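Local coordinates for xylooligosaccharide oxidase (Myceliophthora thermophila, PDB 5L6G), which oxidises the C1 hydroxyl of xylooligosaccharides and related sugars to lactones, using a bicovalently bound FAD and reducing oxygen to hydrogen peroxide, at residues A[37-42]-A[62-67]; A[113-118]-A[128-133]; A[133-138]-A[156-161]; A[146-151]-A[225-230]. All blocks are in the same frame, centred on the assembly; numbering follows the deposited sequence.

Contact 3 is the buried one of the four. It lies on the FAD and joins the starts of two helices by backbone bonds and one arginine. The other three are partly buried. Contact 1 is an edge of the small mixed sheet, far from the annotated sites, where waters bridge the backbones and link K66 to T39. Contacts 2 and 4 belong to the six-stranded antiparallel sheet, where strands 127-129 and 219-229 are neighbours. Contact 2 carries a glycan, while contact 4 relies on aromatic rings and an arginine. Contacts 2 and 3 share A133. I138 and V160 of contact 3 pack on F150 and F225 of contact 4. K66 of contact 1 touches R114 of contact 2.

Contact 1 (A[37-42]-A[62-67]); sequences PVTARN and AAIAKP
V38 and A65 face each other as an antiparallel non-hydrogen-bonded pair, with CA atoms 4.3 Å apart. Two backbone bonds flank them. K66 N donates to P37 O at 2.8 Å, from well above the carbonyl plane. T39 N donates to I64 O at 2.9 Å. A water extends the pairing: it donates to T39 O and accepts from I64 N. V38 lies mostly at the surface, and its CG1 rests against A65 CA at 4.2 Å. On the other face, T39 CB meets I64 CB. Strand 38-39 is an outermost strand of the four-stranded mixed sheet in the FAD-binding half of the enzyme. Strand 63-65 is its inner neighbour, and helix 45-50 packs on the face of T39 and I64. K66 crosses T39 at about a right angle. With CG anti to the backbone N (chi1 -171°) and chi2 extended, K66 CD lies 3.7 Å from T39 OG1. The bend at chi3 (67°) then turns CE and NZ toward V38 O. K66 NZ donates to a water at 2.7 Å, which donates to T39 OG1. That hydroxyl is also hydrogen-bonded to D49. The P37 ring lies against the K66 carbonyl, with P37 CB 3.5 Å from K66 O.

Contact 2 (A[113-118]-A[128-133]); sequences DRMYNV and TVQPGA. With NAG (2-acetamido-2-deoxy-beta-D-glucopyranose), chain B.
Q130 fills the hollow formed by the backbone of M115 to N117. This is the mouth of a beta hairpin in the FAD-binding domain, where strands 118-120 and 127-129 pair antiparallel and the chain then turns toward helix 135-146. V118 and V129 form a non-hydrogen-bonded pair there. Next to it, Q130 N donates to N117 O at 2.9 Å in a nearly straight bond. The Q130 CG lies anti to the carbonyl carbon (chi1 -70°), and the extended chain carries the amide to N117. Its OE1 accepts from N117 N at 2.9 Å, in the amide plane and on a lone pair. N117 is thus held through both its backbone N and its O. The other end of the amide faces the glycan: NE2 makes a weak bond to O7 of the NAG carried by N117 ND2. An alanine at Q130 would probably leave N117 N without this acceptor and NAG O7 without its weak bond to NE2. M115 crosses Q130 at about a right angle, with M115 CE 3.8 Å from Q130 NE2, and its CB lies near P131 CD. A type I turn from Q130 to A133 sets G132 N beyond the end of the M115 carbonyl, and G132 N donates to M115 O at 2.8 Å. The small A133 methyl fits between two bumps. Y116 O, 3.6 Å from A133 CB, forms one side, and V118 CG2, at 4.1 Å from A133 CB, the other.

Contact 3 (A[133-138]-A[156-161]); sequences ARLGHI and PGVGVG. With FAD (flavin-adenine dinucleotide), chain D.
A133, L135 and G136 each take part in a backbone hydrogen bond to segment 156-161. V160 N donates to A133 O and L135 N to V158 O, both at 2.8 Å. G136 N reaches P156 O, in the carbonyl plane and on a lone pair. A water accepts from H137 N and lies 2.7 Å from P156 O. R134 adds the side-chain bond. Its chain, extended from CG to NE, spans the gap and brings NH1 to G157 O at 2.6 Å, the oxygen lying near the guanidinium plane. NH1 also bonds G92 O, and Y336 makes a cation-pi contact with the group. A leucine in place of R134 would probably leave the G157 and G92 carbonyls without this shared donor. R134 and G159 are the N-caps of helices 135-146 and 160-165, so the contact ties two helix starts together in the FAD-binding domain. G159 N donates to FAD O2P at 2.9 Å. L135 and V158 point the same way, with L135 CD1 3.8 Å from V158 CG1. V158 CG2 touches the flavin at C9, 3.4 Å away. The I138 and V160 side chains cross at about a right angle, with I138 CD1 3.6 Å from V160 CB.

Contact 4 (A[146-151]-A[225-230]); sequences GKRAFS and FKTFAA
A149 and F228 exchange two backbone hydrogen bonds as an antiparallel pair: A149 N to F228 O at 2.9 Å, and F228 N to A149 O at 2.8 Å. A third bond, A230 N to K147 O, closes the outer end. R148 provides the polar side-chain contact, bending at chi2 (-62°) and chi3 (-69°) to fold its guanidinium over the partner strand. NE donates to T227 OG1 at 2.8 Å, with the oxygen in the guanidinium plane. NH2 donates to T227 O at 2.9 Å, from well above that carbonyl's plane, and more distantly to OG1. The hydroxyl is also bonded to H125 O. One guanidinium face lies over the backbone of F228 and A229. These residues join the short strand 148-149, which follows helix 135-146, to the end of the long strand 219-229 in the six-stranded antiparallel sheet of the FAD-binding domain. F150 and F225 are buried and form an offset stack with nearly parallel planes and centroids 4.1 Å apart. F225 CD1 lies over the centre of the F150 ring, and F150 CZ over that of F225. Helix 135-146 packs on F150 through I138 and L142. A149 CB makes an off-centre CH-pi contact with the F228 ring, 4.2 Å from its centroid. H176 stacks on the F228 ring, and W182 meets it edge-to-face. The K226 carbonyl oxygen is buried here without a polar partner.

Contact 1 (A[37-42]-A[62-67])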
# COMPACT_ATOMS: atom_id res chain seq x y z
N PRO A 37 -24.82 -10.17 9.90
CA PRO A 37 -24.55 -11.32 9.04
C PRO A 37 -23.15 -11.86 9.29
O PRO A 37 -22.24 -11.08 9.59
CB PRO A 37 -24.67 -10.75 7.61
CG PRO A 37 -25.30 -9.41 7.74
CD PRO A 37 -24.95 -8.92 9.12
N VAL A 38 -22.98 -13.17 9.19
CA VAL A 38 -21.68 -13.79 9.42
C VAL A 38 -21.41 -14.87 8.39
O VAL A 38 -22.33 -15.37 7.73
CB VAL A 38 -21.55 -14.40 10.84
CG1 VAL A 38 -21.62 -13.33 11.92
CG2 VAL A 38 -22.56 -15.52 11.08
N THR A 39 -20.14 -15.26 8.29
CA THR A 39 -19.77 -16.47 7.59
C THR A 39 -19.56 -17.56 8.65
O THR A 39 -18.66 -17.45 9.48
CB THR A 39 -18.51 -16.26 6.76
OG1 THR A 39 -18.77 -15.27 5.75
CG2 THR A 39 -18.06 -17.57 6.10
N ALA A 40 -20.41 -18.58 8.62
CA ALA A 40 -20.35 -19.66 9.59
C ALA A 40 -19.07 -20.48 9.41
O ALA A 40 -18.58 -20.63 8.30
CB ALA A 40 -21.58 -20.55 9.44
N ARG A 41 -18.55 -21.00 10.52
CA ARG A 41 -17.34 -21.84 10.50
C ARG A 41 -17.49 -23.06 9.59
O ARG A 41 -16.56 -23.43 8.87
CB ARG A 41 -16.99 -22.31 11.92
CG ARG A 41 -15.64 -22.99 12.07
CD ARG A 41 -14.49 -22.00 11.94
NE ARG A 41 -13.17 -22.63 12.06
CZ ARG A 41 -12.58 -23.35 11.10
NH1 ARG A 41 -13.18 -23.55 9.93
NH2 ARG A 41 -11.38 -23.88 11.32
N ASN A 42 -18.68 -23.67 9.60
CA ASN A 42 -18.95 -24.89 8.84
C ASN A 42 -19.42 -24.63 7.40
O ASN A 42 -19.70 -25.58 6.67
CB ASN A 42 -20.00 -25.73 9.60
CG ASN A 42 -20.18 -27.13 9.02
OD1 ASN A 42 -21.30 -27.61 8.88
ND2 ASN A 42 -19.06 -27.79 8.70
N ALA A 62 -11.61 -15.82 15.07
CA ALA A 62 -12.66 -16.20 16.01
C ALA A 62 -14.01 -16.33 15.29
O ALA A 62 -14.80 -17.23 15.55
CB ALA A 62 -12.75 -15.18 17.12
N ALA A 63 -14.25 -15.39 14.38
CA ALA A 63 -15.49 -15.34 13.64
C ALA A 63 -15.32 -14.31 12.54
O ALA A 63 -14.39 -13.51 12.55
CB ALA A 63 -16.65 -14.94 14.54
N ILE A 64 -16.20 -14.37 11.56
CA ILE A 64 -16.14 -13.45 10.42
C ILE A 64 -17.49 -12.79 10.24
O ILE A 64 -18.46 -13.46 9.88
CB ILE A 64 -15.74 -14.18 9.12
CG1 ILE A 64 -14.37 -14.83 9.29
CG2 ILE A 64 -15.76 -13.20 7.95
CD1 ILE A 64 -13.92 -15.67 8.10
N ALA A 65 -17.55 -11.50 10.56
CA ALA A 65 -18.75 -10.72 10.33
C ALA A 65 -18.73 -10.31 8.86
O ALA A 65 -17.68 -10.03 8.30
CB ALA A 65 -18.77 -9.49 11.23
N LYS A 66 -19.90 -10.27 8.26
CA LYS A 66 -20.05 -10.03 6.85
C LYS A 66 -21.00 -8.83 6.65
O LYS A 66 -22.10 -8.97 6.15
CB LYS A 66 -20.59 -11.32 6.23
CG LYS A 66 -20.63 -11.37 4.74
CD LYS A 66 -21.09 -12.76 4.28
CE LYS A 66 -22.54 -13.06 4.63
NZ LYS A 66 -22.98 -14.30 3.94
N PRO A 67 -20.57 -7.63 7.08
CA PRO A 67 -21.50 -6.50 7.07
C PRO A 67 -21.94 -6.09 5.67
O PRO A 67 -21.16 -6.16 4.73
CB PRO A 67 -20.67 -5.37 7.70
CG PRO A 67 -19.26 -5.76 7.49
CD PRO A 67 -19.28 -7.25 7.67
O HOH W 1 -18.29 -16.33 12.04
O HOH W 2 -20.82 -15.98 4.06

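Contact 2 (A[113-118]-A[128-133])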
# COMPACT_ATOMS: atom_id res chain seq x y z
N ASP A 113 -15.94 -7.11 2.12
CA ASP A 113 -15.98 -7.32 0.67
C ASP A 113 -17.36 -7.37 0.06
O ASP A 113 -17.49 -7.30 -1.15
CB ASP A 113 -15.17 -8.58 0.27
CG ASP A 113 -15.88 -9.88 0.61
OD1 ASP A 113 -16.76 -9.91 1.48
OD2 ASP A 113 -15.53 -10.91 0.01
N ARG A 114 -18.41 -7.46 0.88
CA ARG A 114 -19.76 -7.31 0.36
C ARG A 114 -20.15 -5.82 0.21
O ARG A 114 -21.13 -5.50 -0.42
CB ARG A 114 -20.78 -8.09 1.21
CG ARG A 114 -20.40 -9.54 1.61
CD ARG A 114 -19.71 -10.42 0.53
NE ARG A 114 -19.78 -11.88 0.81
CZ ARG A 114 -18.94 -12.60 1.58
NH1 ARG A 114 -17.90 -12.05 2.20
NH2 ARG A 114 -19.13 -13.91 1.74
N MET A 115 -19.34 -4.91 0.75
CA MET A 115 -19.56 -3.48 0.66
C MET A 115 -18.55 -2.85 -0.32
O MET A 115 -17.49 -2.44 0.07
CB MET A 115 -19.47 -2.82 2.03
CG MET A 115 -20.53 -3.31 2.99
SD MET A 115 -20.23 -2.75 4.67
CE MET A 115 -20.75 -1.02 4.55
N TYR A 116 -18.91 -2.82 -1.60
CA TYR A 116 -17.97 -2.37 -2.63
C TYR A 116 -18.56 -1.34 -3.57
O TYR A 116 -18.01 -1.10 -4.64
CB TYR A 116 -17.48 -3.57 -3.43
CG TYR A 116 -18.58 -4.38 -4.09
CD1 TYR A 116 -19.19 -3.94 -5.28
CD2 TYR A 116 -19.01 -5.58 -3.54
CE1 TYR A 116 -20.20 -4.68 -5.88
CE2 TYR A 116 -20.02 -6.33 -4.13
CZ TYR A 116 -20.61 -5.87 -5.30
OH TYR A 116 -21.61 -6.62 -5.89
N ASN A 117 -19.66 -0.71 -3.19
CA ASN A 117 -20.28 0.26 -4.08
C ASN A 117 -19.48 1.53 -4.22
O ASN A 117 -18.88 2.02 -3.27
CB ASN A 117 -21.69 0.61 -3.63
CG ASN A 117 -22.70 -0.45 -4.01
OD1 ASN A 117 -22.40 -1.40 -4.74
ND2 ASN A 117 -23.90 -0.29 -3.52
N VAL A 118 -19.50 2.05 -5.44
CA VAL A 118 -18.80 3.27 -5.80
C VAL A 118 -19.84 4.17 -6.47
O VAL A 118 -20.47 3.77 -7.45
CB VAL A 118 -17.63 2.97 -6.76
CG1 VAL A 118 -16.99 4.26 -7.26
CG2 VAL A 118 -16.57 2.11 -6.07
N THR A 128 -18.10 8.43 -3.64
CA THR A 128 -18.37 7.76 -2.38
C THR A 128 -18.08 6.27 -2.54
O THR A 128 -18.69 5.57 -3.35
CB THR A 128 -19.81 8.02 -1.90
OG1 THR A 128 -20.00 9.44 -1.81
CG2 THR A 128 -20.07 7.39 -0.54
N VAL A 129 -17.14 5.79 -1.73
CA VAL A 129 -16.58 4.47 -1.96
C VAL A 129 -16.72 3.64 -0.70
O VAL A 129 -16.20 3.99 0.35
CB VAL A 129 -15.09 4.59 -2.30
CG1 VAL A 129 -14.49 3.20 -2.49
CG2 VAL A 129 -14.91 5.48 -3.53
N GLN A 130 -17.42 2.53 -0.82
CA GLN A 130 -17.54 1.60 0.27
C GLN A 130 -16.21 0.92 0.53
O GLN A 130 -15.39 0.74 -0.37
CB GLN A 130 -18.63 0.59 -0.03
CG GLN A 130 -20.01 1.22 0.02
CD GLN A 130 -21.09 0.19 0.10
OE1 GLN A 130 -21.21 -0.66 -0.78
NE2 GLN A 130 -21.90 0.27 1.16
N PRO A 131 -15.99 0.52 1.78
CA PRO A 131 -14.64 0.22 2.21
C PRO A 131 -14.10 -1.11 1.74
O PRO A 131 -12.92 -1.36 1.90
CB PRO A 131 -14.77 0.23 3.73
CG PRO A 131 -16.15 -0.23 3.97
CD PRO A 131 -16.95 0.45 2.89
N GLY A 132 -14.95 -1.99 1.22
CA GLY A 132 -14.50 -3.23 0.58
C GLY A 132 -14.30 -3.13 -0.91
O GLY A 132 -14.07 -4.16 -1.54
N ALA A 133 -14.43 -1.94 -1.49
CA ALA A 133 -14.19 -1.76 -2.92
C ALA A 133 -12.70 -1.97 -3.23
O ALA A 133 -11.82 -1.45 -2.53
CB ALA A 133 -14.66 -0.39 -3.42
C1 NAG B . -24.92 -1.23 -3.87
C2 NAG B . -25.72 -1.76 -2.71
C3 NAG B . -26.91 -2.61 -3.14
C4 NAG B . -27.68 -1.98 -4.29
C5 NAG B . -26.74 -1.53 -5.41
C6 NAG B . -27.53 -0.68 -6.41
C7 NAG B . -24.36 -2.12 -0.70
C8 NAG B . -23.47 -3.07 0.04
N2 NAG B . -24.84 -2.55 -1.87
O3 NAG B . -27.74 -2.72 -2.00
O4 NAG B . -28.57 -2.91 -4.87
O5 NAG B . -25.70 -0.73 -4.92
O6 NAG B . -26.64 0.00 -7.27
O7 NAG B . -24.61 -1.04 -0.19

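Contact 3 (A[133-138]-A[156-161])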
# COMPACT_ATOMS: atom_id res chain seq x y z
N ALA A 133 -14.43 -1.94 -1.49
CA ALA A 133 -14.19 -1.76 -2.92
C ALA A 133 -12.70 -1.97 -3.23
O ALA A 133 -11.82 -1.45 -2.53
CB ALA A 133 -14.66 -0.39 -3.42
N ARG A 134 -12.43 -2.72 -4.29
CA ARG A 134 -11.08 -2.98 -4.72
C ARG A 134 -10.74 -2.01 -5.82
O ARG A 134 -11.64 -1.44 -6.47
CB ARG A 134 -10.94 -4.42 -5.17
CG ARG A 134 -11.24 -5.42 -4.07
CD ARG A 134 -11.36 -6.81 -4.64
NE ARG A 134 -11.84 -7.77 -3.67
CZ ARG A 134 -11.08 -8.48 -2.83
NH1 ARG A 134 -9.75 -8.36 -2.85
NH2 ARG A 134 -11.64 -9.33 -2.00
N LEU A 135 -9.43 -1.81 -6.01
CA LEU A 135 -8.94 -0.72 -6.84
C LEU A 135 -9.42 -0.83 -8.28
O LEU A 135 -9.73 0.17 -8.88
CB LEU A 135 -7.42 -0.65 -6.80
CG LEU A 135 -6.79 -0.44 -5.41
CD1 LEU A 135 -5.28 -0.30 -5.55
CD2 LEU A 135 -7.40 0.79 -4.73
N GLY A 136 -9.46 -2.05 -8.83
CA GLY A 136 -9.89 -2.26 -10.20
C GLY A 136 -11.34 -1.86 -10.43
O GLY A 136 -11.69 -1.27 -11.45
N HIS A 137 -12.18 -2.17 -9.47
CA HIS A 137 -13.58 -1.79 -9.50
C HIS A 137 -13.74 -0.27 -9.41
O HIS A 137 -14.53 0.31 -10.16
CB HIS A 137 -14.34 -2.46 -8.36
CG HIS A 137 -15.79 -2.10 -8.29
ND1 HIS A 137 -16.66 -2.28 -9.35
CD2 HIS A 137 -16.52 -1.54 -7.30
CE1 HIS A 137 -17.87 -1.88 -8.99
NE2 HIS A 137 -17.81 -1.43 -7.75
N ILE A 138 -13.00 0.34 -8.48
CA ILE A 138 -13.08 1.78 -8.29
C ILE A 138 -12.66 2.48 -9.59
O ILE A 138 -13.39 3.33 -10.11
CB ILE A 138 -12.17 2.23 -7.14
CG1 ILE A 138 -12.67 1.64 -5.83
CG2 ILE A 138 -12.13 3.75 -7.07
CD1 ILE A 138 -11.69 1.71 -4.69
N PRO A 156 -5.53 -4.77 -9.30
CA PRO A 156 -6.99 -4.59 -9.27
C PRO A 156 -7.66 -5.16 -8.03
O PRO A 156 -8.71 -4.66 -7.63
CB PRO A 156 -7.48 -5.36 -10.49
CG PRO A 156 -6.28 -5.64 -11.32
CD PRO A 156 -5.09 -5.60 -10.44
N GLY A 157 -7.05 -6.17 -7.42
CA GLY A 157 -7.69 -6.87 -6.29
C GLY A 157 -7.47 -6.25 -4.93
O GLY A 157 -8.11 -6.65 -3.96
N VAL A 158 -6.57 -5.27 -4.86
CA VAL A 158 -6.26 -4.60 -3.62
C VAL A 158 -7.47 -3.82 -3.10
O VAL A 158 -8.17 -3.16 -3.86
CB VAL A 158 -5.04 -3.70 -3.77
CG1 VAL A 158 -4.92 -2.71 -2.62
CG2 VAL A 158 -3.79 -4.54 -3.87
N GLY A 159 -7.70 -3.92 -1.79
CA GLY A 159 -8.85 -3.25 -1.19
C GLY A 159 -8.52 -1.80 -0.92
O GLY A 159 -7.42 -1.49 -0.52
N VAL A 160 -9.49 -0.92 -1.13
CA VAL A 160 -9.28 0.51 -0.86
C VAL A 160 -9.02 0.77 0.63
O VAL A 160 -8.33 1.72 1.00
CB VAL A 160 -10.46 1.37 -1.36
CG1 VAL A 160 -11.71 1.17 -0.52
CG2 VAL A 160 -10.06 2.83 -1.39
N GLY A 161 -9.52 -0.11 1.47
CA GLY A 161 -9.40 0.05 2.91
C GLY A 161 -7.97 0.12 3.39
O GLY A 161 -7.52 1.14 3.93
PA FAD D . -6.33 -5.82 4.16
O1A FAD D . -7.82 -6.06 4.05
O2A FAD D . -5.48 -7.01 4.45
O5B FAD D . -6.06 -4.61 5.13
C5B FAD D . -4.75 -4.11 5.42
C4B FAD D . -4.77 -3.35 6.73
O4B FAD D . -5.69 -2.26 6.63
C3B FAD D . -5.24 -4.21 7.90
O3B FAD D . -4.62 -3.76 9.08
C2B FAD D . -6.72 -3.90 7.97
O2B FAD D . -7.29 -4.19 9.24
C1B FAD D . -6.73 -2.44 7.60
N9A FAD D . -8.03 -2.07 7.02
C8A FAD D . -8.65 -2.61 5.98
N7A FAD D . -9.85 -2.01 5.77
C5A FAD D . -9.94 -1.06 6.70
C6A FAD D . -10.96 -0.08 7.07
N6A FAD D . -12.07 -0.04 6.31
N1A FAD D . -10.72 0.70 8.15
C2A FAD D . -9.60 0.63 8.87
N3A FAD D . -8.60 -0.26 8.58
C4A FAD D . -8.75 -1.11 7.52
N1 FAD D . 0.66 -1.09 -2.42
C2 FAD D . 1.06 0.07 -3.02
O2 FAD D . 1.30 1.09 -2.31
N3 FAD D . 1.15 0.16 -4.37
C4 FAD D . 0.86 -0.88 -5.19
O4 FAD D . 0.95 -0.82 -6.45
C4X FAD D . 0.44 -2.17 -4.61
N5 FAD D . 0.13 -3.27 -5.36
C5X FAD D . -0.29 -4.47 -4.80
C6 FAD D . -0.63 -5.58 -5.58
C7 FAD D . -1.04 -6.78 -4.96
C7M FAD D . -1.38 -7.96 -5.83
C8 FAD D . -1.17 -6.86 -3.46
C8M FAD D . -1.68 -8.12 -2.77
C9 FAD D . -0.84 -5.74 -2.71
C9A FAD D . -0.39 -4.55 -3.32
N10 FAD D . -0.03 -3.40 -2.56
C10 FAD D . 0.38 -2.20 -3.14
C1' FAD D . -0.09 -3.39 -1.10
C2' FAD D . -1.40 -2.89 -0.59
O2' FAD D . -1.38 -1.46 -0.70
C3' FAD D . -1.44 -3.26 0.88
O3' FAD D . -1.30 -4.68 1.06
C4' FAD D . -2.78 -2.80 1.46
O4' FAD D . -2.60 -2.47 2.85
C5' FAD D . -3.82 -3.87 1.26
O5' FAD D . -5.12 -3.32 1.45
P FAD D . -6.32 -4.33 1.62
O1P FAD D . -7.58 -3.61 2.01
O2P FAD D . -6.39 -5.24 0.43
O3P FAD D . -5.75 -5.30 2.76
O HOH W 3 -11.25 -4.45 -8.44

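Contact 4 (A[146-151]-A[225-230])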
# COMPACT_ATOMS: atom_id res chain seq x y z
N GLY A 146 -17.59 8.89 -15.46
CA GLY A 146 -17.27 10.29 -15.70
C GLY A 146 -15.86 10.56 -16.17
O GLY A 146 -15.41 11.69 -16.12
N LYS A 147 -15.16 9.52 -16.62
CA LYS A 147 -13.76 9.65 -17.03
C LYS A 147 -12.94 10.33 -15.92
O LYS A 147 -12.13 11.23 -16.16
CB LYS A 147 -13.66 10.40 -18.36
CG LYS A 147 -14.28 9.63 -19.51
CD LYS A 147 -14.08 10.35 -20.83
CE LYS A 147 -14.96 9.73 -21.91
NZ LYS A 147 -14.57 8.31 -22.15
N ARG A 148 -13.16 9.86 -14.70
CA ARG A 148 -12.44 10.36 -13.54
C ARG A 148 -11.53 9.28 -13.03
O ARG A 148 -11.66 8.11 -13.41
CB ARG A 148 -13.41 10.76 -12.43
CG ARG A 148 -14.48 11.75 -12.86
CD ARG A 148 -13.87 13.06 -13.32
NE ARG A 148 -13.27 13.80 -12.22
CZ ARG A 148 -12.95 15.09 -12.25
NH1 ARG A 148 -13.15 15.82 -13.35
NH2 ARG A 148 -12.42 15.66 -11.18
N ALA A 149 -10.62 9.68 -12.15
CA ALA A 149 -9.73 8.75 -11.48
C ALA A 149 -9.23 9.38 -10.20
O ALA A 149 -9.36 10.58 -9.99
CB ALA A 149 -8.55 8.41 -12.37
N PHE A 150 -8.67 8.54 -9.33
CA PHE A 150 -7.75 9.05 -8.34
C PHE A 150 -6.44 8.26 -8.38
O PHE A 150 -6.31 7.28 -9.15
CB PHE A 150 -8.36 9.20 -6.94
CG PHE A 150 -8.76 7.93 -6.24
CD1 PHE A 150 -7.85 7.20 -5.50
CD2 PHE A 150 -10.10 7.55 -6.22
CE1 PHE A 150 -8.25 6.06 -4.81
CE2 PHE A 150 -10.51 6.42 -5.53
CZ PHE A 150 -9.58 5.68 -4.82
N SER A 151 -5.44 8.72 -7.64
CA SER A 151 -4.14 8.08 -7.67
C SER A 151 -4.10 6.87 -6.73
O SER A 151 -4.30 7.00 -5.54
CB SER A 151 -3.06 9.08 -7.26
OG SER A 151 -1.78 8.58 -7.60
N PHE A 225 -13.77 10.25 -1.91
CA PHE A 225 -12.54 10.56 -2.60
C PHE A 225 -12.81 11.68 -3.57
O PHE A 225 -13.77 11.63 -4.34
CB PHE A 225 -12.06 9.33 -3.38
CG PHE A 225 -11.35 8.31 -2.54
CD1 PHE A 225 -9.98 8.38 -2.33
CD2 PHE A 225 -12.05 7.26 -2.00
CE1 PHE A 225 -9.32 7.43 -1.56
CE2 PHE A 225 -11.40 6.31 -1.22
CZ PHE A 225 -10.04 6.39 -1.00
N LYS A 226 -11.95 12.69 -3.55
CA LYS A 226 -11.82 13.59 -4.69
C LYS A 226 -11.25 12.81 -5.88
O LYS A 226 -10.64 11.73 -5.72
CB LYS A 226 -10.90 14.76 -4.34
CG LYS A 226 -11.59 15.84 -3.54
CD LYS A 226 -10.61 16.87 -2.97
CE LYS A 226 -11.37 18.04 -2.35
NZ LYS A 226 -10.49 18.91 -1.49
N THR A 227 -11.42 13.37 -7.07
CA THR A 227 -10.91 12.75 -8.27
C THR A 227 -10.30 13.81 -9.18
O THR A 227 -10.60 14.99 -9.05
CB THR A 227 -12.02 12.03 -9.06
OG1 THR A 227 -12.99 12.98 -9.54
CG2 THR A 227 -12.69 10.99 -8.20
N PHE A 228 -9.47 13.36 -10.11
CA PHE A 228 -9.01 14.21 -11.21
C PHE A 228 -9.62 13.68 -12.51
O PHE A 228 -10.06 12.54 -12.56
CB PHE A 228 -7.49 14.28 -11.28
CG PHE A 228 -6.80 12.94 -11.43
CD1 PHE A 228 -6.58 12.39 -12.69
CD2 PHE A 228 -6.32 12.26 -10.31
CE1 PHE A 228 -5.91 11.18 -12.82
CE2 PHE A 228 -5.66 11.05 -10.43
CZ PHE A 228 -5.47 10.50 -11.69
N ALA A 229 -9.68 14.53 -13.53
CA ALA A 229 -10.11 14.08 -14.86
C ALA A 229 -9.04 13.12 -15.39
O ALA A 229 -7.87 13.48 -15.45
CB ALA A 229 -10.27 15.26 -15.80
N ALA A 230 -9.43 11.91 -15.76
CA ALA A 230 -8.47 10.94 -16.28
C ALA A 230 -7.85 11.48 -17.57
O ALA A 230 -8.57 11.97 -18.43
CB ALA A 230 -9.17 9.63 -16.55